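Local coordinates for transcriptional regulator, TetR family (Legionella pneumophila subsp. pneumophila str. Philadelphia 1, PDB 3ON4), which probably binds DNA as a dimeric, all-helical transcriptional regulator of the TetR family, at residues E13-V18 with A45-H50; Y49-P52 with D56-V59; S74-N79 with K85-K90; Q89-A94 with I135-G140. One frame throughout, in Å; residues are numbered along the deposited sequence. Where two conformers were deposited one is given.

Interaction 1: E13-V18 with A45-H50; sequences ERILAV and ASIHYH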
loop_
_atom_site.group_PDB
_atom_site.type_symbol
_atom_site.label_atom_id
_atom_site.label_comp_id
_atom_site.label_asym_id
_atom_site.label_seq_id
_atom_site.Cartn_x
_atom_site.Cartn_y
_atom_site.Cartn_z
ATOM N N GLU A 13 -12.857 4.811 24.161
ATOM C CA GLU A 13 -11.551 4.199 23.953
ATOM C C GLU A 13 -11.682 2.797 23.376
ATOM O O GLU A 13 -10.921 2.419 22.492
ATOM C CB GLU A 13 -10.697 4.177 25.232
ATOM C CG GLU A 13 -9.464 3.258 25.049
ATOM C CD GLU A 13 -8.294 3.582 25.949
ATOM O OE1 GLU A 13 -8.508 4.174 27.024
ATOM O OE2 GLU A 13 -7.154 3.220 25.568
ATOM N N ARG A 14 -12.649 2.019 23.847
ATOM C CA ARG A 14 -12.796 0.659 23.314
ATOM C C ARG A 14 -13.249 0.697 21.851
ATOM O O ARG A 14 -12.852 -0.163 21.038
ATOM C CB ARG A 14 -13.727 -0.185 24.186
ATOM C CG ARG A 14 -13.198 -0.434 25.583
ATOM C CD ARG A 14 -13.773 -1.705 26.215
ATOM N NE ARG A 14 -15.208 -1.868 25.999
ATOM C CZ ARG A 14 -15.884 -3.010 26.141
ATOM N NH1 ARG A 14 -17.188 -3.017 25.926
ATOM N NH2 ARG A 14 -15.273 -4.144 26.492
ATOM N N ILE A 15 -14.060 1.696 21.500
ATOM C CA ILE A 15 -14.511 1.860 20.109
ATOM C C ILE A 15 -13.312 2.198 19.240
ATOM O O ILE A 15 -13.094 1.593 18.189
ATOM C CB ILE A 15 -15.598 2.973 19.936
ATOM C CG1 ILE A 15 -16.919 2.538 20.555
ATOM C CG2 ILE A 15 -15.772 3.287 18.430
ATOM C CD1 ILE A 15 -17.917 3.687 20.873
ATOM N N LEU A 16 -12.515 3.155 19.696
ATOM C CA LEU A 16 -11.332 3.550 18.953
ATOM C C LEU A 16 -10.377 2.357 18.748
ATOM O O LEU A 16 -9.884 2.135 17.636
ATOM C CB LEU A 16 -10.609 4.695 19.650
ATOM C CG LEU A 16 -11.313 6.053 19.552
ATOM C CD1 LEU A 16 -10.734 7.030 20.603
ATOM C CD2 LEU A 16 -11.208 6.604 18.128
ATOM N N ALA A 17 -10.162 1.584 19.804
ATOM C CA ALA A 17 -9.194 0.471 19.722
ATOM C C ALA A 17 -9.633 -0.625 18.735
ATOM O O ALA A 17 -8.803 -1.141 17.947
ATOM C CB ALA A 17 -8.902 -0.103 21.121
ATOM N N VAL A 18 -10.919 -0.973 18.744
ATOM C CA VAL A 18 -11.408 -2.002 17.803
ATOM C C VAL A 18 -11.484 -1.434 16.389
ATOM O O VAL A 18 -11.140 -2.122 15.435
ATOM C CB VAL A 18 -12.783 -2.600 18.185
ATOM C CG1 VAL A 18 -13.018 -3.928 17.399
ATOM C CG2 VAL A 18 -12.861 -2.844 19.645
ATOM N N ALA A 45 -26.078 2.248 18.498
ATOM C CA ALA A 45 -26.456 3.617 18.846
ATOM C C ALA A 45 -25.447 4.304 19.783
ATOM O O ALA A 45 -25.328 5.535 19.753
ATOM C CB ALA A 45 -27.873 3.640 19.459
ATOM N N SER A 46 -24.735 3.525 20.609
ATOM C CA SER A 46 -23.682 4.061 21.490
ATOM C C SER A 46 -22.437 4.477 20.680
ATOM O O SER A 46 -21.651 5.312 21.122
ATOM C CB SER A 46 -23.282 3.037 22.578
ATOM O OG SER A 46 -24.385 2.789 23.464
ATOM N N ILE A 47 -22.253 3.894 19.501
ATOM C CA ILE A 47 -21.143 4.294 18.624
ATOM C C ILE A 47 -21.471 5.644 17.980
ATOM O O ILE A 47 -20.655 6.577 18.055
ATOM C CB ILE A 47 -20.812 3.226 17.581
ATOM C CG1 ILE A 47 -20.545 1.873 18.286
ATOM C CG2 ILE A 47 -19.593 3.662 16.718
ATOM C CD1 ILE A 47 -20.394 0.695 17.356
ATOM N N HIS A 48 -22.684 5.758 17.411
ATOM C CA HIS A 48 -23.164 6.999 16.791
ATOM C C HIS A 48 -23.152 8.150 17.788
ATOM O O HIS A 48 -22.979 9.314 17.421
ATOM C CB HIS A 48 -24.575 6.824 16.228
ATOM C CG HIS A 48 -24.638 5.949 15.014
ATOM N ND1 HIS A 48 -24.218 6.366 13.767
ATOM C CD2 HIS A 48 -25.101 4.688 14.851
ATOM C CE1 HIS A 48 -24.416 5.394 12.892
ATOM N NE2 HIS A 48 -24.945 4.362 13.526
ATOM N N TYR A 49 -23.335 7.808 19.056
ATOM C CA TYR A 49 -23.316 8.770 20.145
ATOM C C TYR A 49 -21.995 9.545 20.201
ATOM O O TYR A 49 -21.978 10.772 20.191
ATOM C CB TYR A 49 -23.540 8.023 21.458
ATOM C CG TYR A 49 -23.734 8.921 22.628
ATOM C CD1 TYR A 49 -22.644 9.413 23.327
ATOM C CD2 TYR A 49 -25.005 9.287 23.036
ATOM C CE1 TYR A 49 -22.804 10.243 24.394
ATOM C CE2 TYR A 49 -25.189 10.132 24.116
ATOM C CZ TYR A 49 -24.083 10.604 24.785
ATOM O OH TYR A 49 -24.252 11.417 25.852
ATOM N N HIS A 50 -20.893 8.813 20.258
ATOM C CA HIS A 50 -19.557 9.404 20.290
ATOM C C HIS A 50 -19.079 9.843 18.905
ATOM O O HIS A 50 -18.325 10.788 18.800
ATOM C CB HIS A 50 -18.548 8.403 20.874
ATOM C CG HIS A 50 -18.791 8.070 22.317
ATOM N ND1 HIS A 50 -18.422 8.910 23.349
ATOM C CD2 HIS A 50 -19.367 6.989 22.897
ATOM C CE1 HIS A 50 -18.759 8.357 24.500
ATOM N NE2 HIS A 50 -19.340 7.195 24.254
#

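Interaction 2: Y49-P52 with D56-V59; sequences YHFP and DLGV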
loop_
_atom_site.group_PDB
_atom_site.type_symbol
_atom_site.label_atom_id
_atom_site.label_comp_id
_atom_site.label_asym_id
_atom_site.label_seq_id
_atom_site.Cartn_x
_atom_site.Cartn_y
_atom_site.Cartn_z
ATOM N N TYR A 49 -23.335 7.808 19.056
ATOM C CA TYR A 49 -23.316 8.770 20.145
ATOM C C TYR A 49 -21.995 9.545 20.201
ATOM O O TYR A 49 -21.978 10.772 20.191
ATOM C CB TYR A 49 -23.540 8.023 21.458
ATOM C CG TYR A 49 -23.734 8.921 22.628
ATOM C CD1 TYR A 49 -22.644 9.413 23.327
ATOM C CD2 TYR A 49 -25.005 9.287 23.036
ATOM C CE1 TYR A 49 -22.804 10.243 24.394
ATOM C CE2 TYR A 49 -25.189 10.132 24.116
ATOM C CZ TYR A 49 -24.083 10.604 24.785
ATOM O OH TYR A 49 -24.252 11.417 25.852
ATOM N N HIS A 50 -20.893 8.813 20.258
ATOM C CA HIS A 50 -19.557 9.404 20.290
ATOM C C HIS A 50 -19.079 9.843 18.905
ATOM O O HIS A 50 -18.325 10.788 18.800
ATOM C CB HIS A 50 -18.548 8.403 20.874
ATOM C CG HIS A 50 -18.791 8.070 22.317
ATOM N ND1 HIS A 50 -18.422 8.910 23.349
ATOM C CD2 HIS A 50 -19.367 6.989 22.897
ATOM C CE1 HIS A 50 -18.759 8.357 24.500
ATOM N NE2 HIS A 50 -19.340 7.195 24.254
ATOM N N PHE A 51 -19.532 9.153 17.854
ATOM C CA PHE A 51 -19.077 9.406 16.492
ATOM C C PHE A 51 -20.288 9.438 15.577
ATOM O O PHE A 51 -20.683 8.404 15.041
ATOM C CB PHE A 51 -18.076 8.312 16.078
ATOM C CG PHE A 51 -16.947 8.150 17.045
ATOM C CD1 PHE A 51 -15.945 9.093 17.115
ATOM C CD2 PHE A 51 -16.918 7.085 17.941
ATOM C CE1 PHE A 51 -14.903 8.967 18.014
ATOM C CE2 PHE A 51 -15.875 6.961 18.846
ATOM C CZ PHE A 51 -14.865 7.909 18.872
ATOM N N PRO A 52 -20.914 10.629 15.405
ATOM C CA PRO A 52 -22.181 10.702 14.670
ATOM C C PRO A 52 -22.106 10.118 13.263
ATOM O O PRO A 52 -23.078 9.527 12.781
ATOM C CB PRO A 52 -22.497 12.207 14.643
ATOM C CG PRO A 52 -21.821 12.749 15.827
ATOM C CD PRO A 52 -20.591 11.896 16.072
ATOM N N ASP A 56 -16.360 10.866 11.405
ATOM C CA ASP A 56 -15.908 11.301 12.725
ATOM C C ASP A 56 -15.010 10.272 13.401
ATOM O O ASP A 56 -14.020 10.631 14.044
ATOM C CB ASP A 56 -17.093 11.616 13.631
ATOM C CG ASP A 56 -17.898 12.813 13.146
ATOM O OD1 ASP A 56 -17.306 13.862 12.885
ATOM O OD2 ASP A 56 -19.125 12.698 13.042
ATOM N N LEU A 57 -15.367 8.993 13.249
ATOM C CA LEU A 57 -14.579 7.916 13.834
ATOM C C LEU A 57 -13.260 7.804 13.078
ATOM O O LEU A 57 -12.200 7.699 13.710
ATOM C CB LEU A 57 -15.341 6.592 13.815
ATOM C CG LEU A 57 -14.583 5.350 14.289
ATOM C CD1 LEU A 57 -14.087 5.549 15.726
ATOM C CD2 LEU A 57 -15.487 4.101 14.188
ATOM N N GLY A 58 -13.307 7.843 11.744
ATOM C CA GLY A 58 -12.085 7.785 10.954
ATOM C C GLY A 58 -11.061 8.851 11.376
ATOM O O GLY A 58 -9.889 8.552 11.587
ATOM N N VAL A 59 -11.501 10.097 11.487
ATOM C CA VAL A 59 -10.638 11.211 11.891
ATOM C C VAL A 59 -10.024 10.953 13.269
ATOM O O VAL A 59 -8.816 11.131 13.485
ATOM C CB VAL A 59 -11.432 12.536 11.896
ATOM C CG1 VAL A 59 -10.695 13.656 12.664
ATOM C CG2 VAL A 59 -11.747 12.972 10.466
#

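Interaction 3: S74-N79 with K85-K90; sequences SDISNN and KEKIQK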
loop_
_atom_site.group_PDB
_atom_site.type_symbol
_atom_site.label_atom_id
_atom_site.label_comp_id
_atom_site.label_asym_id
_atom_site.label_seq_id
_atom_site.Cartn_x
_atom_site.Cartn_y
_atom_site.Cartn_z
ATOM N N SER A 74 9.353 9.603 19.739
ATOM C CA SER A 74 9.975 10.514 20.680
ATOM C C SER A 74 10.874 9.754 21.658
ATOM O O SER A 74 11.999 10.197 21.964
ATOM C CB SER A 74 8.891 11.292 21.436
ATOM O OG SER A 74 9.479 12.178 22.360
ATOM N N ASP A 75 10.383 8.615 22.144
ATOM C CA ASP A 75 11.146 7.802 23.097
ATOM C C ASP A 75 12.395 7.190 22.489
ATOM O O ASP A 75 13.380 6.995 23.193
ATOM C CB ASP A 75 10.267 6.704 23.708
ATOM C CG ASP A 75 9.344 7.237 24.796
ATOM O OD1 ASP A 75 9.740 8.188 25.505
ATOM O OD2 ASP A 75 8.226 6.697 24.953
ATOM N N ILE A 76 12.337 6.875 21.188
ATOM C CA ILE A 76 13.498 6.366 20.465
ATOM C C ILE A 76 14.514 7.475 20.227
ATOM O O ILE A 76 15.699 7.286 20.516
ATOM C CB ILE A 76 13.104 5.722 19.111
ATOM C CG1 ILE A 76 12.278 4.446 19.352
ATOM C CG2 ILE A 76 14.340 5.423 18.271
ATOM C CD1 ILE A 76 11.524 3.944 18.130
ATOM N N SER A 77 14.070 8.625 19.712
ATOM C CA SER A 77 15.026 9.690 19.360
ATOM C C SER A 77 15.611 10.375 20.585
ATOM O O SER A 77 16.736 10.898 20.533
ATOM C CB SER A 77 14.442 10.718 18.382
ATOM O OG SER A 77 13.201 11.223 18.810
ATOM N N ASN A 78 14.905 10.323 21.709
ATOM C CA ASN A 78 15.474 10.867 22.936
ATOM C C ASN A 78 16.329 9.887 23.744
ATOM O O ASN A 78 16.888 10.256 24.781
ATOM C CB ASN A 78 14.384 11.528 23.770
ATOM C CG ASN A 78 13.882 12.812 23.120
ATOM O OD1 ASN A 78 14.675 13.683 22.736
ATOM N ND2 ASN A 78 12.588 12.927 22.978
ATOM N N ASN A 79 16.469 8.662 23.240
ATOM C CA ASN A 79 17.370 7.683 23.825
ATOM C C ASN A 79 18.798 7.992 23.373
ATOM O O ASN A 79 19.171 7.752 22.222
ATOM C CB ASN A 79 16.954 6.270 23.416
ATOM C CG ASN A 79 17.741 5.192 24.135
ATOM O OD1 ASN A 79 18.835 5.425 24.632
ATOM N ND2 ASN A 79 17.182 3.995 24.175
ATOM N N LYS A 85 21.524 5.048 13.237
ATOM C CA LYS A 85 21.167 3.807 12.575
ATOM C C LYS A 85 20.308 2.954 13.482
ATOM O O LYS A 85 19.327 2.388 13.035
ATOM C CB LYS A 85 22.426 3.026 12.203
ATOM C CG LYS A 85 22.159 1.774 11.417
ATOM C CD LYS A 85 23.473 1.194 10.921
ATOM C CE LYS A 85 23.233 0.065 9.962
ATOM N NZ LYS A 85 24.515 -0.398 9.374
ATOM N N GLU A 86 20.669 2.870 14.753
ATOM C CA GLU A 86 19.887 2.079 15.704
ATOM C C GLU A 86 18.486 2.673 15.890
ATOM O O GLU A 86 17.532 1.934 16.087
ATOM C CB GLU A 86 20.619 1.972 17.046
ATOM C CG GLU A 86 21.833 1.012 17.047
ATOM C CD GLU A 86 22.665 1.076 18.319
ATOM O OE1 GLU A 86 22.800 2.158 18.935
ATOM O OE2 GLU A 86 23.230 0.035 18.700
ATOM N N LYS A 87 18.363 3.997 15.825
ATOM C CA LYS A 87 17.040 4.652 15.945
ATOM C C LYS A 87 16.108 4.262 14.778
ATOM O O LYS A 87 14.913 3.990 14.970
ATOM C CB LYS A 87 17.195 6.174 16.041
ATOM C CG LYS A 87 17.848 6.650 17.345
ATOM C CD LYS A 87 18.058 8.158 17.363
ATOM C CE LYS A 87 18.711 8.594 18.669
ATOM N NZ LYS A 87 19.309 9.955 18.596
ATOM N N ILE A 88 16.672 4.222 13.574
ATOM C CA ILE A 88 15.934 3.785 12.401
ATOM C C ILE A 88 15.572 2.307 12.555
ATOM O O ILE A 88 14.447 1.922 12.271
ATOM C CB ILE A 88 16.735 3.969 11.082
ATOM C CG1 ILE A 88 17.148 5.448 10.840
ATOM C CG2 ILE A 88 15.922 3.405 9.911
ATOM C CD1 ILE A 88 16.024 6.439 11.039
ATOM N N GLN A 89 16.517 1.473 12.997
ATOM C CA GLN A 89 16.218 0.042 13.215
ATOM C C GLN A 89 15.080 -0.147 14.233
ATOM O O GLN A 89 14.168 -0.970 14.038
ATOM C CB GLN A 89 17.488 -0.732 13.652
ATOM C CG GLN A 89 18.574 -0.831 12.557
ATOM C CD GLN A 89 19.920 -1.352 13.062
ATOM O OE1 GLN A 89 20.298 -1.147 14.223
ATOM N NE2 GLN A 89 20.667 -2.003 12.175
ATOM N N LYS A 90 15.110 0.630 15.311
ATOM C CA LYS A 90 14.081 0.516 16.350
ATOM C C LYS A 90 12.738 1.075 15.887
ATOM O O LYS A 90 11.681 0.586 16.302
ATOM C CB LYS A 90 14.522 1.205 17.653
ATOM C CG LYS A 90 15.697 0.561 18.344
ATOM C CD LYS A 90 15.417 -0.842 18.910
ATOM C CE LYS A 90 16.686 -1.399 19.563
ATOM N NZ LYS A 90 16.596 -2.820 20.055
HETATM O O HOH W 1 20.586 10.344 20.783
#

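Interaction 4: Q89-A94 with I135-G140; sequences QKFFDA and IEWLKG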
loop_
_atom_site.group_PDB
_atom_site.type_symbol
_atom_site.label_atom_id
_atom_site.label_comp_id
_atom_site.label_asym_id
_atom_site.label_seq_id
_atom_site.Cartn_x
_atom_site.Cartn_y
_atom_site.Cartn_z
ATOM N N GLN A 89 16.517 1.473 12.997
ATOM C CA GLN A 89 16.218 0.042 13.215
ATOM C C GLN A 89 15.080 -0.147 14.233
ATOM O O GLN A 89 14.168 -0.970 14.038
ATOM C CB GLN A 89 17.488 -0.732 13.652
ATOM C CG GLN A 89 18.574 -0.831 12.557
ATOM C CD GLN A 89 19.920 -1.352 13.062
ATOM O OE1 GLN A 89 20.298 -1.147 14.223
ATOM N NE2 GLN A 89 20.667 -2.003 12.175
ATOM N N LYS A 90 15.110 0.630 15.311
ATOM C CA LYS A 90 14.081 0.516 16.350
ATOM C C LYS A 90 12.738 1.075 15.887
ATOM O O LYS A 90 11.681 0.586 16.302
ATOM C CB LYS A 90 14.522 1.205 17.653
ATOM C CG LYS A 90 15.697 0.561 18.344
ATOM C CD LYS A 90 15.417 -0.842 18.910
ATOM C CE LYS A 90 16.686 -1.399 19.563
ATOM N NZ LYS A 90 16.596 -2.820 20.055
ATOM N N PHE A 91 12.779 2.093 15.029
ATOM C CA PHE A 91 11.572 2.590 14.371
ATOM C C PHE A 91 10.890 1.455 13.615
ATOM O O PHE A 91 9.683 1.242 13.770
ATOM C CB PHE A 91 11.909 3.755 13.435
ATOM C CG PHE A 91 10.953 3.925 12.298
ATOM C CD1 PHE A 91 9.772 4.631 12.464
ATOM C CD2 PHE A 91 11.246 3.398 11.053
ATOM C CE1 PHE A 91 8.901 4.791 11.405
ATOM C CE2 PHE A 91 10.380 3.563 9.996
ATOM C CZ PHE A 91 9.221 4.247 10.162
ATOM N N PHE A 92 11.649 0.704 12.820
ATOM C CA PHE A 92 11.052 -0.421 12.096
ATOM C C PHE A 92 10.503 -1.489 13.049
ATOM O O PHE A 92 9.379 -1.979 12.843
ATOM C CB PHE A 92 12.028 -1.026 11.095
ATOM C CG PHE A 92 11.396 -2.055 10.177
ATOM C CD1 PHE A 92 10.176 -1.808 9.570
ATOM C CD2 PHE A 92 12.023 -3.263 9.934
ATOM C CE1 PHE A 92 9.591 -2.762 8.715
ATOM C CE2 PHE A 92 11.433 -4.220 9.092
ATOM C CZ PHE A 92 10.233 -3.951 8.481
ATOM N N ASP A 93 11.256 -1.817 14.102
ATOM C CA ASP A 93 10.755 -2.742 15.146
ATOM C C ASP A 93 9.430 -2.250 15.752
ATOM O O ASP A 93 8.485 -3.032 15.944
ATOM C CB ASP A 93 11.791 -2.965 16.262
ATOM C CG ASP A 93 13.028 -3.756 15.810
ATOM O OD1 ASP A 93 13.035 -4.424 14.742
ATOM O OD2 ASP A 93 14.017 -3.735 16.577
ATOM N N ALA A 94 9.339 -0.951 16.033
ATOM C CA ALA A 94 8.102 -0.367 16.576
ATOM C C ALA A 94 6.924 -0.509 15.592
ATOM O O ALA A 94 5.813 -0.807 16.011
ATOM C CB ALA A 94 8.302 1.100 16.956
ATOM N N ILE A 135 7.996 11.101 8.211
ATOM C CA ILE A 135 9.043 11.573 7.313
ATOM C C ILE A 135 9.934 12.623 7.990
ATOM O O ILE A 135 11.174 12.514 7.952
ATOM C CB ILE A 135 8.419 12.085 6.002
ATOM C CG1 ILE A 135 7.812 10.886 5.244
ATOM C CG2 ILE A 135 9.429 12.892 5.170
ATOM C CD1 ILE A 135 6.878 11.274 4.163
ATOM N N GLU A 136 9.314 13.595 8.668
ATOM C CA GLU A 136 10.067 14.591 9.438
ATOM C C GLU A 136 10.929 13.930 10.526
ATOM O O GLU A 136 12.092 14.290 10.683
ATOM C CB GLU A 136 9.123 15.638 10.053
ATOM C CG GLU A 136 9.818 16.767 10.845
ATOM C CD GLU A 136 10.888 17.492 10.040
ATOM O OE1 GLU A 136 10.668 17.739 8.825
ATOM O OE2 GLU A 136 11.957 17.786 10.617
ATOM N N TRP A 137 10.377 12.960 11.255
ATOM C CA TRP A 137 11.160 12.251 12.288
ATOM C C TRP A 137 12.378 11.533 11.687
ATOM O O TRP A 137 13.516 11.691 12.153
ATOM C CB TRP A 137 10.289 11.231 12.996
ATOM C CG TRP A 137 10.983 10.609 14.138
ATOM C CD1 TRP A 137 11.104 11.110 15.409
ATOM C CD2 TRP A 137 11.681 9.365 14.126
ATOM N NE1 TRP A 137 11.839 10.250 16.184
ATOM C CE2 TRP A 137 12.211 9.173 15.419
ATOM C CE3 TRP A 137 11.945 8.409 13.134
ATOM C CZ2 TRP A 137 12.952 8.051 15.758
ATOM C CZ3 TRP A 137 12.684 7.291 13.469
ATOM C CH2 TRP A 137 13.174 7.113 14.778
ATOM N N LEU A 138 12.137 10.767 10.634
ATOM C CA LEU A 138 13.215 10.068 9.898
ATOM C C LEU A 138 14.308 11.008 9.350
ATOM O O LEU A 138 15.515 10.754 9.524
ATOM C CB LEU A 138 12.606 9.232 8.747
ATOM C CG LEU A 138 11.866 7.941 9.092
ATOM C CD1 LEU A 138 11.190 7.316 7.865
ATOM C CD2 LEU A 138 12.861 6.957 9.732
ATOM N N LYS A 139 13.887 12.093 8.688
ATOM C CA LYS A 139 14.794 13.125 8.171
ATOM C C LYS A 139 15.658 13.711 9.276
ATOM O O LYS A 139 16.882 13.859 9.124
ATOM C CB LYS A 139 14.002 14.259 7.514
ATOM C CG LYS A 139 14.839 15.462 7.038
ATOM C CD LYS A 139 13.881 16.619 6.763
ATOM C CE LYS A 139 14.576 17.865 6.341
ATOM N NZ LYS A 139 13.863 19.074 6.865
ATOM N N GLY A 140 15.023 14.049 10.393
ATOM C CA GLY A 140 15.759 14.598 11.552
ATOM C C GLY A 140 16.814 13.658 12.127
ATOM O O GLY A 140 17.936 14.088 12.438
#

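Interaction 1: E13-V18 with A45-H50
Ile15 reaches from helix 11-26 onto helix 44-50 with a single methyl, CD1, and every close approach between 13-18 and 45-50 is made by that atom. The apolar part of the contact is with Ile47: CD1 lies 4.0 Å from Ile47 CA and 4.1 Å from Ile47 CG1, meeting the root and the longer branch of that side chain. Ile15 CG1 and CD1 form an extended arm (chi2 161°), which carries the methyl across a wide gap, the segment axes being 10.9 Å apart at closest and crossing at nearly a right angle (97° between their directions). In TetR-type regulators the first helix lies across the helix-turn-helix in this way; residues 32-51 are predicted to form that motif, with helix 44-50 as its second helix, so Ile15 and Ile47 belong to the apolar core of the probable DNA-binding domain. Phe33, Ile36 and Ala37 of helix 33-40 also pack on Ile47. Towards the backbone, the same methyl sits 4.1 Å from Ser46 O, a van der Waals approach to a carbonyl. The aromatic part is a single approach: Ile15 CD1 meets His50 CD2 at 4.1 Å, obliquely to the imidazole, while Tyr49 CD1 from the same helix stands over the centre of one face of that ring. No hydrogen bond joins the two segments.

Interaction 2: Y49-P52 with D56-V59
Phe51 and Leu57 are brought face to methyl by their torsions. In Phe51, CG is anti to its own carbonyl carbon (chi1 -53°), which swings the ring toward helix 54-77; in Leu57, CG is anti to the backbone N (chi1 175°), and the second torsion then turns CD1 over the ring. The methyl stands almost squarely above the phenyl group, 3.8 Å from CD1 to the centroid of the Phe51 ring and 9° off the normal, a well-formed CH-pi contact. It is nearly equidistant from the ring atoms, at 3.9 Å to both Phe51 CD2 and Phe51 CE2. The opposite face is met by His50 CB, 3.5 Å above the plane but displaced toward the rim, so the ring is sandwiched between its own chain neighbour and the leucine. Nearer its root the ring also rests on backbone, with Phe51 CD1 3.7 Å from Leu57 CA. A second, more polar patch lies beside this one: Pro52 CD is 3.5 Å from Asp56 OD2, the two side chains meeting at about a right angle. That oxygen accepts a hydrogen bond from Ser53 N, which ties the carboxylate to the turn between the helices. Phe51 is the first residue past helix 44-50 to leave helical backbone angles, and Ile15 of helix 11-26 touches both Phe51 and Leu57. An aromatic residue closing the second helix of the predicted helix-turn-helix, packed on a leucine of the following helix, is characteristic of the TetR N-terminal DNA-binding domain.

Interaction 3: S74-N79 with K85-K90
The flat groups that meet side chains here are peptide carbonyls, and Ile76 packs on two of them, those of Lys87 and Lys90. Its CG2 lies 3.6 Å from Lys87 O, while CD1 is equally far, 3.8 Å, from Lys90 O and Lys90 C, and therefore comes at that carbonyl from the side rather than head-on. The two branches of Ile76 thus straddle one turn of helix 84-98. CG2 also touches the side chain of Lys87, at 3.7 Å from Lys87 CB. Lys87 has CG anti to its carbonyl carbon (chi1 -68°) and is fully extended beyond, and this straight chain runs alongside the end of helix 54-77, its CD near Ser77 CA. Its CE comes 3.7 Å from Asn79 O, and NZ makes a weak hydrogen bond of 3.4 Å to Ser77 O. A water accepts a much shorter bond from Lys87 NZ, 2.6 Å, and donates to Asn79 O at 3.3 Å, completing a bridge. Leu82, in the loop joining the helices, touches both Ile76 and Lys87, and Ser77 OG is hydrogen-bonded to Trp137 NE1. The contact closes a helical hairpin. A lysine ammonium set among main-chain oxygens at a helix C-terminus would probably be favoured electrostatically by the helix dipole, although the direct bond to Ser77 O is weak; water adds an indirect link, and the aliphatic chain packs on Ile76.

Interaction 4: Q89-A94 with I135-G140
Phe91 and Leu138 have the nearest CA atoms of the two segments, 8.9 Å apart, on helices that run in broadly opposite directions. Such spacing keeps the main chains from touching, and the gap is filled by Phe91, Trp137 and Leu138. Phe91 and Trp137 both place CG anti to the backbone N, and the two side chains pass alongside one another with opposed headings. The CZ3-CH2 side of the indole reaches the root of the phenylalanine, with Trp137 CZ3 3.6 Å from Phe91 CB and Trp137 CH2 3.8 Å from it. The Phe91 ring and the six-membered ring of Trp137 are inclined by 30° with centroids 5.8 Å apart, so there is little overlap and no true stack. Leu138 CD2 instead lies over one face of Phe91, displaced toward the rim, 4.3 Å from the ring centroid and 16° off the normal, a longer CH-pi contact. Helix 54-77 borders this junction through Leu73 on Phe91 and Ile76 on Trp137. Leu138 also meets Ala156 of helix 149-173, and Ile135, three residues earlier on the same helix, packs on Phe178 of the second subunit, so helix 121-144 also reaches the other copy of the protein.

How the interactions relate
The four contacts form two clusters, on opposite sides of the centre of the folded chain. Interactions 1 and 2, centred 8 Å apart, share helix 44-50 and merge into one core, where Ile15 CG2 lies 3.7 Å from Phe51 CE2. Interactions 3 and 4, with centres 7 Å apart, share helix 84-98 and join through Ile88 CD1 and Leu138 CD2, 3.5 Å apart, and through the hydrogen bond between Ser77 OG and Trp137 NE1. About 33 Å separates the centres of interactions 2 and 3, yet both use helix 54-77, which runs from the predicted DNA-binding region into the C-terminal bundle. The sodium-site residues, Ser114 and Asp115, belong to none of the four.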